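PDB 4R7S: tetratricopeptide repeat protein from Parabacteroides merdae ATCC 43184, which is of unknown function but, as a helical tetratricopeptide repeat protein, probably serves as a scaffold for binding other proteins or peptides. Local coordinates for residues A42-T45 with N46-T49; A145-G148 with H149-E153; K244-I247 with K248-K252; I220-Q224 with Y225-R229. All coordinates share one frame; numbering follows the deposited sequence.

Contact 1 (A42-T45 with N46-T49). With EDO (1,2-ethanediol), chain H.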
# COMPACT_ATOMS: atom_id res chain seq x y z
N ALA A 42 -20.26 12.60 -6.60
CA ALA A 42 -18.93 13.19 -6.66
C ALA A 42 -18.55 13.73 -5.30
O ALA A 42 -17.39 13.61 -4.89
CB ALA A 42 -18.88 14.29 -7.70
N LEU A 43 -19.53 14.30 -4.58
CA LEU A 43 -19.32 14.86 -3.26
C LEU A 43 -19.01 13.74 -2.29
O LEU A 43 -18.10 13.88 -1.47
CB LEU A 43 -20.53 15.68 -2.79
CG LEU A 43 -20.86 16.93 -3.61
CD1 LEU A 43 -21.87 17.82 -2.85
CD2 LEU A 43 -19.59 17.72 -3.95
N LEU A 44 -19.74 12.59 -2.43
CA LEU A 44 -19.55 11.41 -1.59
C LEU A 44 -18.15 10.81 -1.81
O LEU A 44 -17.56 10.34 -0.85
CB LEU A 44 -20.64 10.36 -1.82
CG LEU A 44 -21.98 10.73 -1.18
CD1 LEU A 44 -23.16 10.16 -1.96
CD2 LEU A 44 -22.04 10.37 0.29
N THR A 45 -17.59 10.93 -3.03
CA THR A 45 -16.25 10.41 -3.33
C THR A 45 -15.22 11.22 -2.54
O THR A 45 -14.43 10.60 -1.82
CB THR A 45 -15.96 10.38 -4.85
OG1 THR A 45 -17.06 9.77 -5.54
CG2 THR A 45 -14.74 9.58 -5.18
N ASN A 46 -15.27 12.58 -2.65
CA ASN A 46 -14.41 13.53 -1.93
C ASN A 46 -14.51 13.31 -0.42
O ASN A 46 -13.48 13.20 0.24
CB ASN A 46 -14.80 14.99 -2.24
CG ASN A 46 -14.66 15.45 -3.68
OD1 ASN A 46 -13.75 15.03 -4.42
ND2 ASN A 46 -15.53 16.40 -4.06
N LEU A 47 -15.74 13.19 0.10
CA LEU A 47 -16.03 12.94 1.52
C LEU A 47 -15.33 11.65 1.96
O LEU A 47 -14.61 11.67 2.96
CB LEU A 47 -17.55 12.88 1.78
CG LEU A 47 -18.02 12.61 3.21
CD1 LEU A 47 -17.71 13.77 4.15
CD2 LEU A 47 -19.52 12.34 3.25
N GLY A 48 -15.47 10.58 1.18
CA GLY A 48 -14.82 9.31 1.46
C GLY A 48 -13.33 9.46 1.64
O GLY A 48 -12.78 8.96 2.63
N THR A 49 -12.66 10.19 0.72
CA THR A 49 -11.22 10.42 0.77
C THR A 49 -10.83 11.29 1.97
O THR A 49 -9.84 10.97 2.65
CB THR A 49 -10.72 11.01 -0.54
OG1 THR A 49 -11.37 10.34 -1.62
CG2 THR A 49 -9.24 10.79 -0.72
C1 EDO H . -8.53 11.39 -4.40
O1 EDO H . -7.61 10.32 -4.13
C2 EDO H . -9.97 10.84 -4.64
O2 EDO H . -10.93 11.62 -3.93
O HOH W 1 -15.43 13.74 -7.04
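L47 N donates to L43 O at 2.9 Å, one of four successive i to i+4 backbone bonds by which A42-T45 passes into N46-T49 within helix 40-52. The helix lies in a tetratricopeptide repeat region, where antiparallel helix pairs stack into a superhelix. L43 is buried against helices 2-16 and 20-33. L44 and L47 lie one turn apart, with L44 CD2 4.4 Å from L47 CD2, and both also touch helices 20-33 and 57-68. N46 has CG set beside its own backbone N (chi1 -63°), which turns the amide back along the helix to A42. A water donates to A42 O at 2.9 Å and more weakly to N46 OD1 at 3.4 Å. A42 O therefore takes both this water and the N-H of N46. With an alanine instead of N46, the water on A42 O is likely to lose its weak second acceptor and the carbonyl the amide packed beside it. T45 turns its hydroxyl back to Y41 O. T49 OG1 lies 3.1 Å from T45 O, which also accepts the N-H of T49. The same hydroxyl is hydrogen-bonded to Y64 OH, and it meets O2 of a bound 1,2-ethanediol at 2.7 Å.

Contact 2 (A145-G148 with H149-E153)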
# COMPACT_ATOMS: atom_id res chain seq x y z
N ALA A 145 6.41 -2.88 -12.11
CA ALA A 145 5.95 -4.16 -12.66
C ALA A 145 7.05 -5.23 -12.47
O ALA A 145 6.76 -6.35 -12.04
CB ALA A 145 5.60 -4.00 -14.12
N ARG A 146 8.32 -4.83 -12.71
CA ARG A 146 9.51 -5.67 -12.56
C ARG A 146 9.69 -6.01 -11.08
O ARG A 146 9.98 -7.15 -10.76
CB ARG A 146 10.76 -4.99 -13.17
CG ARG A 146 10.67 -4.85 -14.70
CD ARG A 146 11.99 -4.45 -15.37
NE ARG A 146 11.80 -4.27 -16.81
CZ ARG A 146 11.91 -5.22 -17.74
NH1 ARG A 146 12.26 -6.46 -17.40
NH2 ARG A 146 11.69 -4.94 -19.01
N LEU A 147 9.43 -5.05 -10.19
CA LEU A 147 9.50 -5.26 -8.74
C LEU A 147 8.43 -6.24 -8.29
O LEU A 147 8.69 -7.10 -7.46
CB LEU A 147 9.33 -3.93 -8.03
CG LEU A 147 9.71 -3.87 -6.57
CD1 LEU A 147 11.21 -4.05 -6.38
CD2 LEU A 147 9.30 -2.54 -6.00
N GLY A 148 7.24 -6.13 -8.87
CA GLY A 148 6.15 -7.07 -8.62
C GLY A 148 6.62 -8.48 -8.91
O GLY A 148 6.43 -9.37 -8.07
N HIS A 149 7.29 -8.68 -10.06
CA HIS A 149 7.86 -9.96 -10.47
C HIS A 149 8.92 -10.43 -9.46
O HIS A 149 8.92 -11.60 -9.08
CB HIS A 149 8.48 -9.88 -11.88
CG HIS A 149 7.47 -10.00 -12.98
ND1 HIS A 149 6.63 -11.11 -13.08
CD2 HIS A 149 7.22 -9.18 -14.02
CE1 HIS A 149 5.91 -10.92 -14.16
NE2 HIS A 149 6.23 -9.78 -14.77
N ALA A 150 9.78 -9.51 -8.98
CA ALA A 150 10.82 -9.78 -8.00
C ALA A 150 10.22 -10.30 -6.68
O ALA A 150 10.69 -11.32 -6.14
CB ALA A 150 11.66 -8.53 -7.76
N ILE A 151 9.17 -9.63 -6.18
CA ILE A 151 8.50 -10.00 -4.92
C ILE A 151 7.81 -11.34 -5.09
O ILE A 151 7.96 -12.21 -4.25
CB ILE A 151 7.53 -8.87 -4.44
CG1 ILE A 151 8.33 -7.59 -4.11
CG2 ILE A 151 6.67 -9.31 -3.23
CD1 ILE A 151 7.56 -6.33 -4.36
N LEU A 152 7.10 -11.53 -6.21
CA LEU A 152 6.40 -12.77 -6.59
C LEU A 152 7.34 -13.99 -6.59
O LEU A 152 7.01 -15.02 -5.98
CB LEU A 152 5.82 -12.56 -8.00
CG LEU A 152 5.28 -13.78 -8.71
CD1 LEU A 152 4.06 -14.28 -8.02
CD2 LEU A 152 4.93 -13.45 -10.11
N GLU A 153 8.50 -13.87 -7.26
CA GLU A 153 9.49 -14.93 -7.40
C GLU A 153 10.06 -15.33 -6.07
O GLU A 153 10.20 -16.53 -5.82
CB GLU A 153 10.61 -14.53 -8.37
CG GLU A 153 10.17 -14.51 -9.83
CD GLU A 153 9.53 -15.74 -10.46
OE1 GLU A 153 9.35 -16.77 -9.78
OE2 GLU A 153 9.20 -15.66 -11.67
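H149 N donates to A145 O at 3.1 Å, the first of four backbone hydrogen bonds that run through this middle part of helix 143-156. The bond from I151 N to L147 O is 2.9 Å long and runs nearly along the C=O axis. A150 N and L152 N close the same i to i+4 pattern on R146 O and G148 O. The apolar contact is a single step along one side of the helix. L147 CG meets the end of I151, at CD1, at 3.9 Å, and the two side chains cross obliquely. I151 CG1 stands beside its own backbone N (chi1 -64°), and from there CD1 reaches back over the preceding turn to L147 O at 3.4 Å. Of the polar side chains, H149 is the one that reaches back over the contact. Its CD2 approaches A145 O at 3.5 Å, with the carbonyl oblique to the ring, while NE2 makes a weak hydrogen bond to D133. Outward, L147 and A150 pack on F166 of helix 159-172, and L152 packs on helices 109-121 and 125-138. Backbone hydrogen bonds thus carry the contact and the L147-I151 pair adds to them, which suits a helix packed among the stacked helices of a tetratricopeptide repeat protein.

Contact 3 (K244-I247 with K248-K252)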
# COMPACT_ATOMS: atom_id res chain seq x y z
N LYS A 244 1.67 -3.91 16.06
CA LYS A 244 1.81 -4.02 17.52
C LYS A 244 1.70 -5.44 18.02
O LYS A 244 2.41 -5.76 18.97
CB LYS A 244 0.78 -3.13 18.23
CG LYS A 244 1.41 -1.85 18.81
CD LYS A 244 0.43 -0.67 18.78
CE LYS A 244 0.92 0.51 19.60
NZ LYS A 244 2.00 1.27 18.91
N GLU A 245 0.86 -6.29 17.39
CA GLU A 245 0.70 -7.70 17.79
C GLU A 245 1.97 -8.50 17.49
O GLU A 245 2.47 -9.21 18.36
CB GLU A 245 -0.48 -8.39 17.08
CG GLU A 245 -1.86 -7.83 17.34
CD GLU A 245 -2.90 -8.50 16.46
OE1 GLU A 245 -2.95 -8.17 15.25
OE2 GLU A 245 -3.63 -9.39 16.96
N VAL A 246 2.47 -8.38 16.23
CA VAL A 246 3.65 -9.08 15.71
C VAL A 246 4.89 -8.55 16.42
O VAL A 246 5.72 -9.35 16.86
CB VAL A 246 3.73 -8.99 14.15
CG1 VAL A 246 5.13 -9.30 13.62
CG2 VAL A 246 2.69 -9.90 13.49
N ILE A 247 4.98 -7.20 16.60
CA ILE A 247 6.12 -6.60 17.28
C ILE A 247 6.17 -7.09 18.73
O ILE A 247 7.26 -7.30 19.26
CB ILE A 247 6.17 -5.05 17.15
CG1 ILE A 247 7.62 -4.53 17.17
CG2 ILE A 247 5.33 -4.35 18.19
CD1 ILE A 247 8.34 -4.63 15.87
N LYS A 248 4.98 -7.37 19.34
CA LYS A 248 4.84 -7.91 20.70
C LYS A 248 5.48 -9.33 20.79
O LYS A 248 6.24 -9.59 21.72
CB LYS A 248 3.35 -7.94 21.14
CG LYS A 248 3.12 -8.25 22.62
CD LYS A 248 1.70 -8.70 22.94
CE LYS A 248 1.65 -10.07 23.60
NZ LYS A 248 2.29 -10.08 24.94
N GLU A 249 5.17 -10.21 19.80
CA GLU A 249 5.68 -11.58 19.72
C GLU A 249 7.20 -11.64 19.47
O GLU A 249 7.85 -12.54 20.00
CB GLU A 249 4.96 -12.40 18.61
CG GLU A 249 3.45 -12.52 18.76
CD GLU A 249 2.86 -13.16 20.01
OE1 GLU A 249 3.54 -13.99 20.66
OE2 GLU A 249 1.67 -12.87 20.29
N LEU A 250 7.74 -10.71 18.63
CA LEU A 250 9.17 -10.64 18.32
C LEU A 250 9.95 -10.25 19.57
O LEU A 250 10.95 -10.88 19.89
CB LEU A 250 9.45 -9.61 17.20
CG LEU A 250 8.94 -9.93 15.80
CD1 LEU A 250 9.10 -8.73 14.89
CD2 LEU A 250 9.61 -11.18 15.23
N LEU A 251 9.44 -9.24 20.30
CA LEU A 251 10.01 -8.78 21.56
C LEU A 251 10.10 -9.89 22.59
O LEU A 251 11.14 -9.97 23.25
CB LEU A 251 9.24 -7.57 22.11
CG LEU A 251 9.66 -6.25 21.46
CD1 LEU A 251 8.60 -5.19 21.64
CD2 LEU A 251 11.05 -5.80 21.96
N LYS A 252 9.07 -10.78 22.68
CA LYS A 252 9.09 -11.95 23.61
C LYS A 252 10.29 -12.89 23.32
O LYS A 252 10.80 -13.53 24.25
CB LYS A 252 7.80 -12.78 23.52
CG LYS A 252 6.57 -12.12 24.12
CD LYS A 252 5.24 -12.70 23.55
CE LYS A 252 5.07 -14.20 23.70
NZ LYS A 252 3.69 -14.65 23.36
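Helix 244-252, the last helix of the chain, carries this contact, and its first turn K244-I247 leads straight into K248-K252. V246 and L250 touch one turn apart, with V246 CG1 4.2 Å from L250 CD1. L250 CD1 also lies 4.3 Å from I247 CD1, so this one methyl is shared by two branched side chains of the preceding turn. L250 CG stands beside its own backbone N, at chi1 -67°, which directs the side chain back toward the start of the helix. I247 is the buried residue here. Its chi1 of -149° puts CG2 in the crowded position between the backbone N and the carbonyl carbon, and the side chain packs on V215 and E238. In the right-handed stack of helices characteristic of tetratricopeptide repeat proteins, this helix closes the end of the array. L250 also faces V215 of helix 211-223, while L250 and L251 rest on F234 of helix 227-238. The backbone bond from L250 N to V246 O is 3.0 Å long. The bond from K248 N to K244 O, at 3.1 Å, is more bent, and its donor stands above the carbonyl plane. On the exposed side E249 bends at chi2, and K252 NZ reaches its OE1 at 2.8 Å in a salt bridge. The ammonium comes in on the syn side of the carboxylate, 25° out of its plane. N243 OD1 accepts from V246 N at the start of the helix.

Contact 4 (I220-Q224 with Y225-R229)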
# COMPACT_ATOMS: atom_id res chain seq x y z
N ILE A 220 17.60 -10.53 12.20
CA ILE A 220 18.94 -11.03 11.90
C ILE A 220 19.75 -11.01 13.17
O ILE A 220 20.35 -12.03 13.52
CB ILE A 220 19.62 -10.26 10.74
CG1 ILE A 220 19.00 -10.68 9.38
CG2 ILE A 220 21.13 -10.48 10.75
CD1 ILE A 220 19.06 -9.61 8.28
N LYS A 221 19.70 -9.88 13.92
CA LYS A 221 20.38 -9.76 15.21
C LYS A 221 19.95 -10.92 16.12
O LYS A 221 20.82 -11.54 16.74
CB LYS A 221 20.10 -8.40 15.85
CG LYS A 221 20.95 -7.31 15.24
CD LYS A 221 20.55 -5.96 15.77
CE LYS A 221 21.51 -4.90 15.27
NZ LYS A 221 20.92 -3.54 15.42
N LEU A 222 18.63 -11.29 16.12
CA LEU A 222 18.12 -12.45 16.85
C LEU A 222 18.89 -13.72 16.45
O LEU A 222 19.42 -14.41 17.33
CB LEU A 222 16.63 -12.67 16.59
CG LEU A 222 15.60 -12.29 17.63
CD1 LEU A 222 14.23 -12.80 17.20
CD2 LEU A 222 15.92 -12.86 19.01
N ALA A 223 18.97 -14.01 15.13
CA ALA A 223 19.67 -15.18 14.58
C ALA A 223 21.16 -15.18 14.94
O ALA A 223 21.76 -16.25 15.07
CB ALA A 223 19.49 -15.24 13.06
N GLN A 224 21.76 -13.98 15.11
CA GLN A 224 23.17 -13.81 15.47
C GLN A 224 23.37 -13.91 17.00
O GLN A 224 24.46 -13.64 17.51
CB GLN A 224 23.70 -12.47 14.93
CG GLN A 224 23.79 -12.41 13.40
CD GLN A 224 24.10 -11.02 12.86
OE1 GLN A 224 23.94 -9.99 13.54
NE2 GLN A 224 24.54 -10.97 11.61
N TYR A 225 22.31 -14.35 17.73
CA TYR A 225 22.27 -14.54 19.19
C TYR A 225 22.60 -13.22 19.93
O TYR A 225 23.33 -13.22 20.91
CB TYR A 225 23.20 -15.71 19.65
CG TYR A 225 23.11 -16.96 18.80
CD1 TYR A 225 22.05 -17.85 18.94
CD2 TYR A 225 24.07 -17.24 17.82
CE1 TYR A 225 21.95 -18.99 18.13
CE2 TYR A 225 23.98 -18.37 17.01
CZ TYR A 225 22.91 -19.25 17.17
OH TYR A 225 22.81 -20.37 16.37
N GLU A 226 22.04 -12.09 19.44
CA GLU A 226 22.19 -10.73 19.98
C GLU A 226 20.82 -10.17 20.28
O GLU A 226 20.36 -9.23 19.62
CB GLU A 226 22.95 -9.84 19.00
CG GLU A 226 24.40 -10.20 18.80
CD GLU A 226 25.15 -9.11 18.07
OE1 GLU A 226 24.95 -8.96 16.84
OE2 GLU A 226 25.89 -8.35 18.74
N LYS A 227 20.16 -10.78 21.28
CA LYS A 227 18.80 -10.51 21.76
C LYS A 227 18.58 -9.06 22.24
O LYS A 227 17.53 -8.49 21.95
CB LYS A 227 18.45 -11.49 22.89
CG LYS A 227 18.29 -12.94 22.42
CD LYS A 227 17.46 -13.76 23.40
CE LYS A 227 17.48 -15.22 23.06
NZ LYS A 227 16.85 -16.03 24.14
N GLU A 228 19.57 -8.47 22.95
CA GLU A 228 19.46 -7.11 23.47
C GLU A 228 19.50 -6.09 22.32
O GLU A 228 18.70 -5.14 22.31
CB GLU A 228 20.53 -6.80 24.51
CG GLU A 228 20.03 -5.95 25.67
CD GLU A 228 21.02 -5.58 26.76
OE1 GLU A 228 21.92 -6.41 27.06
OE2 GLU A 228 20.88 -4.48 27.34
N ARG A 229 20.40 -6.31 21.34
CA ARG A 229 20.50 -5.46 20.15
C ARG A 229 19.21 -5.58 19.29
O ARG A 229 18.65 -4.56 18.88
CB ARG A 229 21.77 -5.79 19.35
CG ARG A 229 22.93 -4.83 19.67
CD ARG A 229 24.32 -5.39 19.40
NE ARG A 229 24.58 -5.74 18.00
CZ ARG A 229 25.05 -4.90 17.07
NH1 ARG A 229 25.27 -3.62 17.37
NH2 ARG A 229 25.27 -5.32 15.83
O HOH W 2 20.77 -2.77 18.08
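The guanidinium of R229 has K221 CE over one face, 3.8 Å above its plane and offset toward the rim. The Y225 ring has A223 O over one face, 3.6 Å above its plane and over the ring centre. K221 and R229 cross at about a right angle, the extended lysine chain passing across one face of the guanidinium. K221 CD also meets R229 CB at 3.8 Å. The arginine bends at chi3, and its NE forms a salt bridge with E226 OE2 at 3.0 Å, which holds the guanidinium beside the lysine. K221 NZ is paired with D233 and donates to a water at 2.8 Å; the same water donates to R229 O. Shortening K221 to an alanine is likely to cost D233 this salt bridge and to open a gap beside that face of the guanidinium. The Q224 and E226 side chains cross at a slant, amide and carboxylate planes 45° apart, and come nearest through their two OE1 atoms. L222 CD2 approaches K227 CG at 4.2 Å, and L222 continues onto A230 and F234 of helix 227-238. The backbone carries the turn. E226 N donates to K221 O at 3.0 Å, and Y225 N donates to L222 O at 2.9 Å from above the carbonyl plane. Y225 takes a positive phi of 58°, and E226 then stands at the N-cap position of the next helix. This is a Schellman motif with Y225 as its C-prime residue, closing helix 211-223 in the short helix-turn-helix link typical of tetratricopeptide repeats.

Along the chain the four contacts come in the order 1, 2, 4, 3, and none touches another. Contacts 1 and 4 lie on opposite sides of the chain's centre, their own centres 47 Å apart. Contact 2 lies between them in sequence, its centre 33 Å from that of contact 1 and 29 Å from that of contact 4. Contacts 3 and 4 are the closest pair, with nearest atoms about 5 Å apart; helix 227-238, whose first residues belong to contact 4, brings them together at F234, touched by L222 of contact 4 and L250 and L251 of contact 3. No active site is known. Small molecules, probably from crystallisation, lie near T49 and I151.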